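Local coordinates for protein triacylglycerol lipase (Rhizopus niveus, PDB 1LGY) that hydrolyses the ester bonds of triglycerides and their partial glycerides, with a strong preference for the outer 1 and 3 positions, at residues D204-V209 and T252-H257. Sequence-based numbering, arbitrary orientation.
Sequences DIVPHV and TSILDH
D204 and S253 are joined by a single backbone bridge, in which I205 N donates to S253 O at 3.2 Å and D204 CA lies against the same oxygen in a CA-H...O contact. Beyond it 204-209 winds into a short 3-10 turn at 206-208, where P207 suits the tight bend, while 254-257 coils helically, so that the two loops bring the acid and the histidine of the catalytic triad within bonding distance. With CG anti to its backbone N (chi1 -174°), D204 reaches over to H257, whose ND1 donates a hydrogen bond to D204 OD2 from its syn side, tilted out of the carboxylate plane, at 3.1 Å. The bond is somewhat bent, 148° at the hydrogen, and carboxylate and imidazole planes stand 40° apart. Y260 OH also hydrogen-bonds to OD2, and V206 N, two residues on, reaches OD1 from above the carboxylate plane in an Asx turn; together they restrain the rotation of the acid. The beta-branched V206 sets one methyl, CG2, over the centre of the H257 ring, 3.4 Å from its centroid, in a CH-pi contact. I254 CD1 backs that methyl, and I254 CB meets I205 CD1 at 3.8 Å; these branched apolar side chains pack beside the bridge. Farther along, the methyls I205 CG2 and T252 CG2 press together at 3.4 Å, tighter than usual. D256, probably a calcium ligand as in related lipases, sets its CB against D204 N, while its OD2 accepts from R203 N. In this alpha/beta-hydrolase charge relay, H257 NE2 bonds to the nucleophile S145 OG; with ND1 bound to a firmly oriented carboxylate and the ring packed by V206, the arrangement is consistent with the imidazole passing protons to and from the serine during ester hydrolysis.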
ATOM      1  N   ASP A 204      -8.170 -11.817   6.695  1.00 20.98           N
ATOM      2  CA  ASP A 204      -8.293 -11.103   5.416  1.00 16.75           C
ATOM      3  C   ASP A 204      -7.704 -11.951   4.293  1.00 17.38           C
ATOM      4  O   ASP A 204      -6.561 -12.377   4.431  1.00 16.92           O
ATOM      5  CB  ASP A 204      -7.546  -9.748   5.510  1.00 15.21           C
ATOM      6  CG  ASP A 204      -7.660  -8.769   4.346  1.00 16.20           C
ATOM      7  OD1 ASP A 204      -8.319  -9.066   3.369  1.00 17.31           O
ATOM      8  OD2 ASP A 204      -7.107  -7.677   4.395  1.00 15.96           O
ATOM      9  N   ILE A 205      -8.542 -12.228   3.273  1.00 14.11           N
ATOM     10  CA  ILE A 205      -8.254 -13.027   2.090  1.00 15.54           C
ATOM     11  C   ILE A 205      -7.188 -12.428   1.187  1.00 16.45           C
ATOM     12  O   ILE A 205      -6.420 -13.175   0.564  1.00 15.06           O
ATOM     13  CB  ILE A 205      -9.359 -13.194   0.991  1.00 18.12           C
ATOM     14  CG1 ILE A 205     -10.686 -13.175   1.585  1.00 23.34           C
ATOM     15  CG2 ILE A 205      -9.144 -14.510   0.208  1.00 15.58           C
ATOM     16  CD1 ILE A 205     -11.798 -13.676   0.637  1.00 27.88           C
ATOM     17  N   VAL A 206      -7.308 -11.099   0.996  1.00 13.92           N
ATOM     18  CA  VAL A 206      -6.588 -10.434  -0.078  1.00 12.49           C
ATOM     19  C   VAL A 206      -5.076 -10.527  -0.019  1.00 14.66           C
ATOM     20  O   VAL A 206      -4.535 -10.746  -1.106  1.00 20.37           O
ATOM     21  CB  VAL A 206      -7.077  -8.965  -0.156  1.00 11.90           C
ATOM     22  CG1 VAL A 206      -6.498  -8.262  -1.390  1.00 10.64           C
ATOM     23  CG2 VAL A 206      -8.611  -8.937  -0.292  1.00  9.54           C
ATOM     24  N   PRO A 207      -4.305 -10.516   1.083  1.00 14.04           N
ATOM     25  CA  PRO A 207      -2.861 -10.806   1.043  1.00 16.92           C
ATOM     26  C   PRO A 207      -2.472 -12.229   0.644  1.00 17.30           C
ATOM     27  O   PRO A 207      -1.292 -12.560   0.497  1.00 17.13           O
ATOM     28  CB  PRO A 207      -2.342 -10.450   2.407  1.00 13.13           C
ATOM     29  CG  PRO A 207      -3.354  -9.459   2.883  1.00 13.66           C
ATOM     30  CD  PRO A 207      -4.685  -9.987   2.373  1.00 15.29           C
ATOM     31  N   HIS A 208      -3.504 -13.051   0.433  1.00 15.12           N
ATOM     32  CA  HIS A 208      -3.350 -14.435   0.065  1.00 11.03           C
ATOM     33  C   HIS A 208      -3.641 -14.698  -1.396  1.00 13.35           C
ATOM     34  O   HIS A 208      -3.496 -15.824  -1.875  1.00 18.03           O
ATOM     35  CB  HIS A 208      -4.258 -15.237   0.986  1.00 11.71           C
ATOM     36  CG  HIS A 208      -3.763 -15.153   2.428  1.00  6.99           C
ATOM     37  ND1 HIS A 208      -2.549 -15.509   2.876  1.00  9.76           N
ATOM     38  CD2 HIS A 208      -4.497 -14.690   3.495  1.00  3.81           C
ATOM     39  CE1 HIS A 208      -2.520 -15.278   4.173  1.00 10.04           C
ATOM     40  NE2 HIS A 208      -3.696 -14.792   4.521  1.00  9.94           N
ATOM     41  N   VAL A 209      -3.991 -13.646  -2.148  1.00 14.04           N
ATOM     42  CA  VAL A 209      -4.301 -13.730  -3.572  1.00 14.42           C
ATOM     43  C   VAL A 209      -3.366 -12.801  -4.342  1.00 14.36           C
ATOM     44  O   VAL A 209      -3.013 -11.769  -3.775  1.00 18.10           O
ATOM     45  CB  VAL A 209      -5.733 -13.295  -3.807  1.00 15.43           C
ATOM     46  CG1 VAL A 209      -6.132 -13.761  -5.156  1.00 10.27           C
ATOM     47  CG2 VAL A 209      -6.696 -13.901  -2.785  1.00 14.33           C
ATOM     48  N   THR A 252     -10.139 -18.276   5.685  1.00 27.20           N
ATOM     49  CA  THR A 252      -9.922 -16.941   5.156  1.00 24.93           C
ATOM     50  C   THR A 252     -11.285 -16.267   4.955  1.00 25.35           C
ATOM     51  O   THR A 252     -12.302 -16.952   4.788  1.00 22.88           O
ATOM     52  CB  THR A 252      -9.057 -17.251   3.897  1.00 25.19           C
ATOM     53  OG1 THR A 252      -7.736 -16.755   4.123  1.00 25.04           O
ATOM     54  CG2 THR A 252      -9.681 -16.736   2.662  1.00 25.98           C
ATOM     55  N   SER A 253     -11.291 -14.910   4.913  1.00 24.06           N
ATOM     56  CA  SER A 253     -12.505 -14.108   4.959  1.00 21.55           C
ATOM     57  C   SER A 253     -12.411 -12.754   4.303  1.00 17.60           C
ATOM     58  O   SER A 253     -11.452 -12.041   4.541  1.00 18.31           O
ATOM     59  CB  SER A 253     -12.905 -13.900   6.430  1.00 25.59           C
ATOM     60  OG  SER A 253     -13.977 -12.977   6.543  1.00 29.48           O
ATOM     61  N   ILE A 254     -13.378 -12.310   3.516  1.00 15.00           N
ATOM     62  CA  ILE A 254     -13.266 -10.983   2.924  1.00 17.86           C
ATOM     63  C   ILE A 254     -13.670  -9.920   3.906  1.00 18.08           C
ATOM     64  O   ILE A 254     -13.314  -8.750   3.763  1.00 18.93           O
ATOM     65  CB  ILE A 254     -14.138 -10.883   1.630  1.00 19.52           C
ATOM     66  CG1 ILE A 254     -13.900  -9.547   0.954  1.00 18.38           C
ATOM     67  CG2 ILE A 254     -15.605 -11.096   1.960  1.00 17.35           C
ATOM     68  CD1 ILE A 254     -12.543  -9.430   0.231  1.00 22.56           C
ATOM     69  N   LEU A 255     -14.376 -10.350   4.954  1.00 22.65           N
ATOM     70  CA  LEU A 255     -14.885  -9.402   5.932  1.00 23.90           C
ATOM     71  C   LEU A 255     -13.778  -8.767   6.789  1.00 24.08           C
ATOM     72  O   LEU A 255     -13.862  -7.617   7.259  1.00 27.25           O
ATOM     73  CB  LEU A 255     -15.983 -10.165   6.743  1.00 25.81           C
ATOM     74  CG  LEU A 255     -17.403 -10.349   6.090  1.00 27.53           C
ATOM     75  CD1 LEU A 255     -17.424 -11.472   5.066  1.00 31.79           C
ATOM     76  CD2 LEU A 255     -18.418 -10.797   7.134  1.00 31.52           C
ATOM     77  N   ASP A 256     -12.637  -9.448   6.908  1.00 23.55           N
ATOM     78  CA  ASP A 256     -11.553  -8.913   7.714  1.00 20.17           C
ATOM     79  C   ASP A 256     -10.773  -7.922   6.877  1.00 20.53           C
ATOM     80  O   ASP A 256      -9.935  -7.177   7.374  1.00 23.93           O
ATOM     81  CB  ASP A 256     -10.647 -10.048   8.189  1.00 24.34           C
ATOM     82  CG  ASP A 256     -11.240 -11.095   9.137  1.00 26.17           C
ATOM     83  OD1 ASP A 256     -12.455 -11.291   9.128  1.00 34.21           O
ATOM     84  OD2 ASP A 256     -10.495 -11.756   9.870  1.00 21.15           O
ATOM     85  N   HIS A 257     -11.037  -7.895   5.568  1.00 18.57           N
ATOM     86  CA  HIS A 257     -10.479  -6.907   4.680  1.00 13.85           C
ATOM     87  C   HIS A 257     -11.018  -5.499   4.935  1.00 17.63           C
ATOM     88  O   HIS A 257     -10.343  -4.488   4.678  1.00 16.59           O
ATOM     89  CB  HIS A 257     -10.822  -7.360   3.334  1.00 15.41           C
ATOM     90  CG  HIS A 257     -10.084  -6.673   2.249  1.00 11.82           C
ATOM     91  ND1 HIS A 257      -8.847  -6.249   2.308  1.00 15.38           N
ATOM     92  CD2 HIS A 257     -10.599  -6.371   1.037  1.00 10.15           C
ATOM     93  CE1 HIS A 257      -8.558  -5.680   1.179  1.00 10.12           C
ATOM     94  NE2 HIS A 257      -9.617  -5.760   0.423  1.00 15.65           N
TER